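Local coordinates for pesticidal crystal protein CRY4AA (Bacillus thuringiensis, PDB 2C9K) that kills mosquito larvae by binding to midgut epithelial cells, where it forms pores and brings about colloid-osmotic lysis, at residues I352-L357 against F378-G383; F293-S298 against S431-F436; R261-V266 against F407-L412. One frame throughout, in Å; residues are numbered along the deposited sequence.

Contact 1. Residues I352-L357 against F378-G383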
loop_
_atom_site.group_PDB
_atom_site.type_symbol
_atom_site.label_atom_id
_atom_site.label_comp_id
_atom_site.label_asym_id
_atom_site.label_seq_id
_atom_site.Cartn_x
_atom_site.Cartn_y
_atom_site.Cartn_z
ATOM N N ILE A 352 -11.465 -10.779 -12.166
ATOM C CA ILE A 352 -12.813 -10.471 -11.693
ATOM C C ILE A 352 -12.664 -10.160 -10.194
ATOM O O ILE A 352 -12.432 -11.054 -9.374
ATOM C CB ILE A 352 -13.795 -11.654 -11.903
ATOM C CG1 ILE A 352 -14.331 -11.657 -13.342
ATOM C CG2 ILE A 352 -14.960 -11.542 -10.927
ATOM C CD1 ILE A 352 -13.352 -12.135 -14.372
ATOM N N TYR A 353 -12.797 -8.883 -9.845
ATOM C CA TYR A 353 -12.622 -8.462 -8.466
ATOM C C TYR A 353 -13.785 -7.729 -7.822
ATOM O O TYR A 353 -14.643 -7.158 -8.494
ATOM C CB TYR A 353 -11.381 -7.579 -8.370
ATOM C CG TYR A 353 -10.240 -8.036 -9.247
ATOM C CD1 TYR A 353 -9.971 -7.403 -10.459
ATOM C CD2 TYR A 353 -9.441 -9.116 -8.876
ATOM C CE1 TYR A 353 -8.935 -7.837 -11.282
ATOM C CE2 TYR A 353 -8.401 -9.559 -9.692
ATOM C CZ TYR A 353 -8.155 -8.918 -10.893
ATOM O OH TYR A 353 -7.151 -9.377 -11.717
ATOM N N ILE A 354 -13.790 -7.750 -6.495
ATOM C CA ILE A 354 -14.804 -7.064 -5.711
ATOM C C ILE A 354 -14.156 -5.731 -5.316
ATOM O O ILE A 354 -13.131 -5.722 -4.640
ATOM C CB ILE A 354 -15.182 -7.897 -4.455
ATOM C CG1 ILE A 354 -15.770 -9.242 -4.891
ATOM C CG2 ILE A 354 -16.206 -7.167 -3.614
ATOM C CD1 ILE A 354 -15.975 -10.232 -3.759
ATOM N N PHE A 355 -14.734 -4.614 -5.755
ATOM C CA PHE A 355 -14.159 -3.307 -5.454
ATOM C C PHE A 355 -15.028 -2.461 -4.538
ATOM O O PHE A 355 -14.625 -1.379 -4.105
ATOM C CB PHE A 355 -13.884 -2.549 -6.748
ATOM C CG PHE A 355 -15.124 -2.087 -7.458
ATOM C CD1 PHE A 355 -15.854 -0.999 -6.979
ATOM C CD2 PHE A 355 -15.554 -2.720 -8.610
ATOM C CE1 PHE A 355 -16.998 -0.545 -7.646
ATOM C CE2 PHE A 355 -16.696 -2.277 -9.285
ATOM C CZ PHE A 355 -17.418 -1.185 -8.799
ATOM N N LEU A 356 -16.226 -2.952 -4.255
ATOM C CA LEU A 356 -17.156 -2.259 -3.376
ATOM C C LEU A 356 -18.259 -3.227 -2.988
ATOM O O LEU A 356 -18.721 -4.010 -3.818
ATOM C CB LEU A 356 -17.779 -1.058 -4.091
ATOM C CG LEU A 356 -18.762 -0.200 -3.282
ATOM C CD1 LEU A 356 -18.019 0.559 -2.189
ATOM C CD2 LEU A 356 -19.452 0.778 -4.199
ATOM N N LEU A 357 -18.665 -3.214 -1.727
ATOM C CA LEU A 357 -19.757 -4.086 -1.341
ATOM C C LEU A 357 -20.660 -3.440 -0.327
ATOM O O LEU A 357 -20.291 -2.464 0.333
ATOM C CB LEU A 357 -19.274 -5.441 -0.824
ATOM C CG LEU A 357 -18.451 -5.558 0.439
ATOM C CD1 LEU A 357 -18.580 -6.981 0.978
ATOM C CD2 LEU A 357 -17.005 -5.218 0.130
ATOM N N PHE A 378 -22.296 -7.346 -3.682
ATOM C CA PHE A 378 -20.953 -7.126 -4.185
ATOM C C PHE A 378 -20.968 -6.317 -5.475
ATOM O O PHE A 378 -21.854 -6.469 -6.319
ATOM C CB PHE A 378 -20.251 -8.464 -4.434
ATOM C CG PHE A 378 -20.184 -9.344 -3.221
ATOM C CD1 PHE A 378 -21.247 -10.182 -2.893
ATOM C CD2 PHE A 378 -19.076 -9.313 -2.384
ATOM C CE1 PHE A 378 -21.207 -10.976 -1.747
ATOM C CE2 PHE A 378 -19.029 -10.103 -1.236
ATOM C CZ PHE A 378 -20.099 -10.936 -0.917
ATOM N N PHE A 379 -19.994 -5.428 -5.602
ATOM C CA PHE A 379 -19.846 -4.630 -6.803
ATOM C C PHE A 379 -18.536 -5.091 -7.416
ATOM O O PHE A 379 -17.453 -4.612 -7.080
ATOM C CB PHE A 379 -19.838 -3.146 -6.469
ATOM C CG PHE A 379 -21.202 -2.602 -6.162
ATOM C CD1 PHE A 379 -22.233 -2.725 -7.094
ATOM C CD2 PHE A 379 -21.466 -1.974 -4.948
ATOM C CE1 PHE A 379 -23.509 -2.231 -6.822
ATOM C CE2 PHE A 379 -22.736 -1.476 -4.666
ATOM C CZ PHE A 379 -23.763 -1.605 -5.607
ATOM N N ILE A 380 -18.683 -6.075 -8.296
ATOM C CA ILE A 380 -17.602 -6.742 -9.010
ATOM C C ILE A 380 -17.189 -6.027 -10.293
ATOM O O ILE A 380 -17.956 -5.251 -10.864
ATOM C CB ILE A 380 -18.056 -8.181 -9.341
ATOM C CG1 ILE A 380 -18.248 -8.953 -8.031
ATOM C CG2 ILE A 380 -17.079 -8.860 -10.278
ATOM C CD1 ILE A 380 -18.894 -10.309 -8.174
ATOM N N THR A 381 -15.961 -6.280 -10.729
ATOM C CA THR A 381 -15.464 -5.689 -11.960
ATOM C C THR A 381 -14.741 -6.762 -12.765
ATOM O O THR A 381 -14.011 -7.585 -12.203
ATOM C CB THR A 381 -14.490 -4.505 -11.682
ATOM O OG1 THR A 381 -14.116 -3.897 -12.923
ATOM C CG2 THR A 381 -13.228 -4.984 -10.952
ATOM N N ASN A 382 -14.955 -6.774 -14.077
ATOM C CA ASN A 382 -14.292 -7.758 -14.923
ATOM C C ASN A 382 -13.410 -7.072 -15.950
ATOM O O ASN A 382 -12.847 -7.717 -16.825
ATOM C CB ASN A 382 -15.314 -8.651 -15.634
ATOM C CG ASN A 382 -16.115 -7.910 -16.692
ATOM O OD1 ASN A 382 -17.016 -8.482 -17.300
ATOM N ND2 ASN A 382 -15.792 -6.639 -16.920
ATOM N N GLY A 383 -13.303 -5.755 -15.847
ATOM C CA GLY A 383 -12.476 -5.022 -16.778
ATOM C C GLY A 383 -13.244 -4.313 -17.875
ATOM O O GLY A 383 -12.734 -3.342 -18.434
#
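Phe355 lies across the backbone of Phe379 where strands 353-362 and 373-381 pair as an antiparallel hairpin. The pairing is interrupted by a classic beta bulge, since Phe355 and Leu356 both face Phe379. Phe355 N gives a nearly straight bond to Phe379 O (3.0 Å, 168°), and Leu356 N adds at most a weak second one. Regular pairing is seen at Tyr353, whose N and O both bond to Thr381.

Phe355 CB stays farther from Phe379 O, while Phe355 CG draws in to 3.5 Å; CG sits between the backbone N and the carbonyl carbon (chi1 71°), which swings the ring over the partner strand. Phe379 O stands over one face, offset toward the rim, with Phe355 CD1 4.0 Å from it. Phe355 CD2 meets Thr381 CB at 3.7 Å, at the ring edge. Phe355 CE2 comes near Ile380 O. Phe355 CE1 (4.0 Å) and Phe355 CZ (3.9 Å) share Phe379 CB, which makes a CH-pi contact over the face.

Leu356 runs alongside the Phe379 ring, Leu356 CD2 being 3.5 Å from Phe379 CD2. On the other side of the sheet, Ile354 CD1 meets Phe378 CD2 at 3.5 Å, and Leu357 CD1 adds to the same ring at CE2. Thr381 OG1 turns elsewhere, to Tyr427 O. With the polar links between the segments confined to backbone amides, side-chain cohesion here is hydrophobic.

Contact 2. Residues F293-S298 against S431-F436; sequences FTWLDS and SHILSF
Leu296 lays its CD2 methyl against the branch of Leu434, 3.7 Å from CD2 and 4.0 Å from CG, the two side chains meeting at a slant. With CG anti to the backbone N (chi1 -173°), Leu296 reaches across to strand 432-440, where its CB and CD1 also come up to Ser435 O. Nearby, Trp295 brings CZ3 of its indole to within 3.9 Å of Ile433 CD1, the methyl coming in obliquely to the ring.

No direct hydrogen bond joins the segments. A single water bridges them instead, accepting from Leu296 N (2.8 Å) and donating to Leu434 O (2.8 Å), so both backbone groups are paired where the strands, about 85° apart, are too divergent to bond as a sheet. The polar ends of other side chains are held from outside: Trp295 NE1 by Thr323, Thr294 OG1 by Arg288 and Ser435 OG by Glu262.

This is a joint between two sheets of the beta-prism domain. Strand 294-303 pairs with 313-322 and 342-347 in one sheet; strand 432-440 pairs with 450-457 in another. Strand 353-362 of the third sheet closes in as well, with Tyr353 against Trp295 and Ile433, and Ile354 against Leu434.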
loop_
_atom_site.group_PDB
_atom_site.type_symbol
_atom_site.label_atom_id
_atom_site.label_comp_id
_atom_site.label_asym_id
_atom_site.label_seq_id
_atom_site.Cartn_x
_atom_site.Cartn_y
_atom_site.Cartn_z
ATOM N N PHE A 293 1.368 -12.786 -1.163
ATOM C CA PHE A 293 0.156 -12.191 -1.716
ATOM C C PHE A 293 -0.872 -13.250 -2.147
ATOM O O PHE A 293 -0.520 -14.237 -2.794
ATOM C CB PHE A 293 0.512 -11.301 -2.907
ATOM C CG PHE A 293 -0.597 -10.395 -3.324
ATOM C CD1 PHE A 293 -0.770 -9.171 -2.710
ATOM C CD2 PHE A 293 -1.496 -10.784 -4.310
ATOM C CE1 PHE A 293 -1.828 -8.344 -3.075
ATOM C CE2 PHE A 293 -2.552 -9.963 -4.678
ATOM C CZ PHE A 293 -2.720 -8.747 -4.064
ATOM N N THR A 294 -2.138 -13.057 -1.779
ATOM C CA THR A 294 -3.179 -14.014 -2.172
ATOM C C THR A 294 -4.331 -13.353 -2.933
ATOM O O THR A 294 -4.639 -12.177 -2.731
ATOM C CB THR A 294 -3.808 -14.771 -0.951
ATOM O OG1 THR A 294 -4.515 -13.849 -0.112
ATOM C CG2 THR A 294 -2.743 -15.474 -0.143
ATOM N N TRP A 295 -4.960 -14.125 -3.812
ATOM C CA TRP A 295 -6.101 -13.644 -4.578
ATOM C C TRP A 295 -7.356 -14.383 -4.100
ATOM O O TRP A 295 -7.340 -15.595 -3.900
ATOM C CB TRP A 295 -5.872 -13.878 -6.064
ATOM C CG TRP A 295 -4.629 -13.249 -6.557
ATOM C CD1 TRP A 295 -3.386 -13.815 -6.626
ATOM C CD2 TRP A 295 -4.494 -11.925 -7.062
ATOM N NE1 TRP A 295 -2.484 -12.920 -7.153
ATOM C CE2 TRP A 295 -3.141 -11.751 -7.430
ATOM C CE3 TRP A 295 -5.384 -10.864 -7.240
ATOM C CZ2 TRP A 295 -2.661 -10.559 -7.968
ATOM C CZ3 TRP A 295 -4.904 -9.682 -7.774
ATOM C CH2 TRP A 295 -3.554 -9.539 -8.133
ATOM N N LEU A 296 -8.439 -13.644 -3.915
ATOM C CA LEU A 296 -9.680 -14.220 -3.422
ATOM C C LEU A 296 -10.456 -15.002 -4.465
ATOM O O LEU A 296 -11.049 -14.406 -5.358
ATOM C CB LEU A 296 -10.568 -13.100 -2.877
ATOM C CG LEU A 296 -11.846 -13.520 -2.156
ATOM C CD1 LEU A 296 -11.480 -14.395 -0.945
ATOM C CD2 LEU A 296 -12.616 -12.274 -1.724
ATOM N N ASP A 297 -10.470 -16.329 -4.348
ATOM C CA ASP A 297 -11.217 -17.172 -5.293
ATOM C C ASP A 297 -12.727 -17.095 -5.069
ATOM O O ASP A 297 -13.493 -16.886 -6.015
ATOM C CB ASP A 297 -10.792 -18.638 -5.184
ATOM C CG ASP A 297 -9.495 -18.912 -5.882
ATOM O OD1 ASP A 297 -9.256 -18.254 -6.911
ATOM O OD2 ASP A 297 -8.724 -19.781 -5.424
ATOM N N SER A 298 -13.153 -17.271 -3.818
ATOM C CA SER A 298 -14.576 -17.218 -3.499
ATOM C C SER A 298 -14.880 -16.972 -2.021
ATOM O O SER A 298 -14.047 -17.221 -1.151
ATOM C CB SER A 298 -15.256 -18.520 -3.936
ATOM O OG SER A 298 -14.696 -19.641 -3.268
ATOM N N SER A 431 -9.323 1.688 -6.531
ATOM C CA SER A 431 -7.957 1.573 -6.027
ATOM C C SER A 431 -7.672 0.309 -5.224
ATOM O O SER A 431 -6.505 -0.062 -5.035
ATOM C CB SER A 431 -7.631 2.776 -5.157
ATOM O OG SER A 431 -8.478 2.791 -4.022
ATOM N N HIS A 432 -8.720 -0.345 -4.735
ATOM C CA HIS A 432 -8.526 -1.559 -3.952
ATOM C C HIS A 432 -9.543 -2.621 -4.315
ATOM O O HIS A 432 -10.607 -2.311 -4.834
ATOM C CB HIS A 432 -8.626 -1.259 -2.450
ATOM C CG HIS A 432 -7.475 -0.467 -1.901
ATOM N ND1 HIS A 432 -7.272 0.864 -2.199
ATOM C CD2 HIS A 432 -6.486 -0.815 -1.041
ATOM C CE1 HIS A 432 -6.211 1.302 -1.546
ATOM N NE2 HIS A 432 -5.717 0.304 -0.836
ATOM N N ILE A 433 -9.195 -3.876 -4.043
ATOM C CA ILE A 433 -10.066 -5.021 -4.304
ATOM C C ILE A 433 -10.146 -5.872 -3.034
ATOM O O ILE A 433 -9.181 -5.944 -2.265
ATOM C CB ILE A 433 -9.515 -5.922 -5.438
ATOM C CG1 ILE A 433 -8.231 -6.621 -4.969
ATOM C CG2 ILE A 433 -9.291 -5.094 -6.711
ATOM C CD1 ILE A 433 -7.725 -7.669 -5.933
ATOM N N LEU A 434 -11.281 -6.526 -2.815
ATOM C CA LEU A 434 -11.440 -7.358 -1.624
ATOM C C LEU A 434 -10.434 -8.500 -1.666
ATOM O O LEU A 434 -10.198 -9.078 -2.721
ATOM C CB LEU A 434 -12.862 -7.929 -1.538
ATOM C CG LEU A 434 -13.087 -8.632 -0.196
ATOM C CD1 LEU A 434 -13.099 -7.588 0.908
ATOM C CD2 LEU A 434 -14.385 -9.413 -0.206
ATOM N N SER A 435 -9.845 -8.848 -0.533
ATOM C CA SER A 435 -8.871 -9.925 -0.555
ATOM C C SER A 435 -9.117 -11.008 0.478
ATOM O O SER A 435 -8.590 -12.106 0.356
ATOM C CB SER A 435 -7.463 -9.357 -0.364
ATOM O OG SER A 435 -7.308 -8.804 0.926
ATOM N N PHE A 436 -9.938 -10.705 1.477
ATOM C CA PHE A 436 -10.202 -11.654 2.558
ATOM C C PHE A 436 -11.235 -11.098 3.551
ATOM O O PHE A 436 -11.417 -9.882 3.656
ATOM C CB PHE A 436 -8.895 -11.894 3.315
ATOM C CG PHE A 436 -8.786 -13.243 3.956
ATOM C CD1 PHE A 436 -8.489 -14.368 3.187
ATOM C CD2 PHE A 436 -8.910 -13.381 5.335
ATOM C CE1 PHE A 436 -8.310 -15.609 3.782
ATOM C CE2 PHE A 436 -8.732 -14.624 5.943
ATOM C CZ PHE A 436 -8.429 -15.741 5.163
HETATM O O HOH W 1 -8.412 -10.891 -3.796
#

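Contact 3. Residues R261-V266 against F407-L412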
loop_
_atom_site.group_PDB
_atom_site.type_symbol
_atom_site.label_atom_id
_atom_site.label_comp_id
_atom_site.label_asym_id
_atom_site.label_seq_id
_atom_site.Cartn_x
_atom_site.Cartn_y
_atom_site.Cartn_z
ATOM N N ARG A 261 0.689 -4.614 0.286
ATOM C CA ARG A 261 0.124 -4.585 1.641
ATOM C C ARG A 261 -1.411 -4.677 1.716
ATOM O O ARG A 261 -2.121 -4.270 0.789
ATOM C CB ARG A 261 0.548 -3.298 2.347
ATOM C CG ARG A 261 -0.361 -2.096 2.077
ATOM C CD ARG A 261 -0.419 -1.741 0.600
ATOM N NE ARG A 261 -1.227 -0.551 0.344
ATOM C CZ ARG A 261 -2.550 -0.551 0.226
ATOM N NH1 ARG A 261 -3.228 -1.689 0.336
ATOM N NH2 ARG A 261 -3.195 0.591 0.001
ATOM N N GLU A 262 -1.914 -5.194 2.834
ATOM C CA GLU A 262 -3.359 -5.284 3.053
ATOM C C GLU A 262 -3.794 -4.233 4.067
ATOM O O GLU A 262 -3.011 -3.826 4.928
ATOM C CB GLU A 262 -3.771 -6.653 3.618
ATOM C CG GLU A 262 -3.819 -7.802 2.618
ATOM C CD GLU A 262 -4.436 -9.074 3.194
ATOM O OE1 GLU A 262 -3.900 -9.623 4.175
ATOM O OE2 GLU A 262 -5.464 -9.529 2.660
ATOM N N ILE A 263 -5.037 -3.782 3.958
ATOM C CA ILE A 263 -5.583 -2.831 4.918
ATOM C C ILE A 263 -6.972 -3.353 5.248
ATOM O O ILE A 263 -7.577 -4.047 4.440
ATOM C CB ILE A 263 -5.631 -1.385 4.369
ATOM C CG1 ILE A 263 -6.503 -1.306 3.122
ATOM C CG2 ILE A 263 -4.211 -0.893 4.110
ATOM C CD1 ILE A 263 -6.621 0.105 2.571
ATOM N N TYR A 264 -7.470 -3.036 6.439
ATOM C CA TYR A 264 -8.760 -3.558 6.879
ATOM C C TYR A 264 -9.771 -2.519 7.328
ATOM O O TYR A 264 -9.414 -1.470 7.865
ATOM C CB TYR A 264 -8.558 -4.542 8.048
ATOM C CG TYR A 264 -7.444 -5.559 7.868
ATOM C CD1 TYR A 264 -6.112 -5.184 7.956
ATOM C CD2 TYR A 264 -7.731 -6.903 7.617
ATOM C CE1 TYR A 264 -5.090 -6.112 7.803
ATOM C CE2 TYR A 264 -6.719 -7.840 7.461
ATOM C CZ TYR A 264 -5.396 -7.440 7.556
ATOM O OH TYR A 264 -4.375 -8.361 7.396
ATOM N N GLN A 265 -11.041 -2.839 7.110
ATOM C CA GLN A 265 -12.150 -1.993 7.525
ATOM C C GLN A 265 -12.938 -2.948 8.424
ATOM O O GLN A 265 -13.005 -4.145 8.136
ATOM C CB GLN A 265 -12.973 -1.552 6.307
ATOM C CG GLN A 265 -12.197 -0.675 5.319
ATOM C CD GLN A 265 -13.025 -0.235 4.107
ATOM O OE1 GLN A 265 -13.827 -1.001 3.573
ATOM N NE2 GLN A 265 -12.812 0.996 3.656
ATOM N N VAL A 266 -13.520 -2.460 9.516
ATOM C CA VAL A 266 -14.232 -3.376 10.405
ATOM C C VAL A 266 -15.731 -3.141 10.621
ATOM O O VAL A 266 -16.238 -2.030 10.473
ATOM C CB VAL A 266 -13.485 -3.479 11.778
ATOM C CG1 VAL A 266 -12.407 -2.413 11.861
ATOM C CG2 VAL A 266 -14.459 -3.370 12.937
ATOM N N PHE A 407 -18.329 -1.000 2.375
ATOM C CA PHE A 407 -16.888 -1.181 2.500
ATOM C C PHE A 407 -16.213 -1.107 1.129
ATOM O O PHE A 407 -16.801 -1.450 0.104
ATOM C CB PHE A 407 -16.567 -2.520 3.185
ATOM C CG PHE A 407 -17.110 -2.633 4.585
ATOM C CD1 PHE A 407 -18.243 -3.395 4.849
ATOM C CD2 PHE A 407 -16.510 -1.946 5.635
ATOM C CE1 PHE A 407 -18.771 -3.472 6.131
ATOM C CE2 PHE A 407 -17.035 -2.018 6.922
ATOM C CZ PHE A 407 -18.169 -2.782 7.167
ATOM N N GLY A 408 -14.966 -0.656 1.132
ATOM C CA GLY A 408 -14.201 -0.503 -0.090
ATOM C C GLY A 408 -13.407 0.780 0.056
ATOM O O GLY A 408 -13.581 1.505 1.040
ATOM N N LEU A 409 -12.534 1.075 -0.897
ATOM C CA LEU A 409 -11.744 2.295 -0.803
ATOM C C LEU A 409 -12.105 3.314 -1.883
ATOM O O LEU A 409 -12.838 3.012 -2.824
ATOM C CB LEU A 409 -10.252 1.957 -0.845
ATOM C CG LEU A 409 -9.666 1.373 0.453
ATOM C CD1 LEU A 409 -9.844 2.362 1.583
ATOM C CD2 LEU A 409 -10.354 0.065 0.807
ATOM N N PRO A 410 -11.603 4.547 -1.751
ATOM C CA PRO A 410 -11.891 5.602 -2.727
ATOM C C PRO A 410 -11.421 5.311 -4.155
ATOM O O PRO A 410 -10.701 4.344 -4.404
ATOM C CB PRO A 410 -11.186 6.816 -2.128
ATOM C CG PRO A 410 -11.264 6.556 -0.663
ATOM C CD PRO A 410 -10.887 5.099 -0.592
ATOM N N ILE A 411 -11.843 6.165 -5.089
ATOM C CA ILE A 411 -11.455 6.035 -6.489
ATOM C C ILE A 411 -9.935 6.150 -6.616
ATOM O O ILE A 411 -9.254 6.639 -5.707
ATOM C CB ILE A 411 -12.096 7.132 -7.354
ATOM C CG1 ILE A 411 -11.832 8.508 -6.731
ATOM C CG2 ILE A 411 -13.583 6.866 -7.511
ATOM C CD1 ILE A 411 -12.382 9.674 -7.549
ATOM N N LEU A 412 -9.411 5.708 -7.754
ATOM C CA LEU A 412 -7.977 5.735 -7.999
ATOM C C LEU A 412 -7.586 6.816 -9.002
ATOM O O LEU A 412 -6.414 7.190 -9.107
ATOM C CB LEU A 412 -7.536 4.367 -8.509
ATOM C CG LEU A 412 -6.090 4.234 -8.951
ATOM C CD1 LEU A 412 -5.179 4.427 -7.759
ATOM C CD2 LEU A 412 -5.890 2.881 -9.568
#
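The three-stranded sheet of the beta-prism domain, the middle domain of this three-domain toxin, has strand 262-267 at one outer border, and there Gln265 grips the chain that leaves strand 402-407 in a neighbouring sheet. Its side-chain amide forms a cyclic pair of hydrogen bonds with the backbone of one residue, Gly408. Gln265 OE1 accepts from Gly408 N at 2.7 Å, the donor lying in the plane of the side-chain carbonyl and on a lone pair. Gln265 NE2 returns a bond to Gly408 O at 2.8 Å, with an N-H...O angle of 153°, although it comes from well above the plane of that carbonyl. Two bonds to a single residue fix the amide's rotation and tell OE1 from NE2. The side chain gets there by running straight out beyond CG (chi2 -180°), CG itself being anti to the carbonyl carbon.

Phe407 runs past Gln265 in the opposite direction, its ring plane 55° from the amide. OE1 lies at the edge of the ring and in its plane, while Gln265 CB touches Phe407 CD2 at 3.6 Å. Farther along the same edge, Val266 O is 3.6 Å from Phe407 CE2. Next to the amide, Ile263 and Leu409 meet tip to tip, Ile263 CD1 being 3.9 Å from Leu409 CG, and both leucine methyls also approach Gln265 NE2.

Strand 450-457 lies next to 262-267 in the sheet: Trp455 packs on Gln265 and Leu409, and Phe453 stacks on the Phe407 ring. From the N-terminal helical domain, helix 222-240 meets Ile263 through Thr230 and Val266 through Asn223 and Asn226, while helix 5-16 touches Pro410 and Ile411 of the departing loop.

All three contacts belong to the beta-prism domain. Contact 1 lies within one sheet and is knit by backbone bonds; contact 2 joins two sheets through apolar side chains and one water; contact 3 ties a strand to a loop by a side-chain amide. Contacts 1 and 2 are buried, contact 3 only partly so, beside the helical domain. They adjoin one another: Ile354 O probably accepts from Leu434 N, linking contacts 1 and 2, and Leu357 N probably bonds to Phe407 O, linking 1 and 3. Contacts 2 and 3 share a sheet and meet through polar ends, His432 with Arg261. Along the chain, contact 1 is nested inside both others.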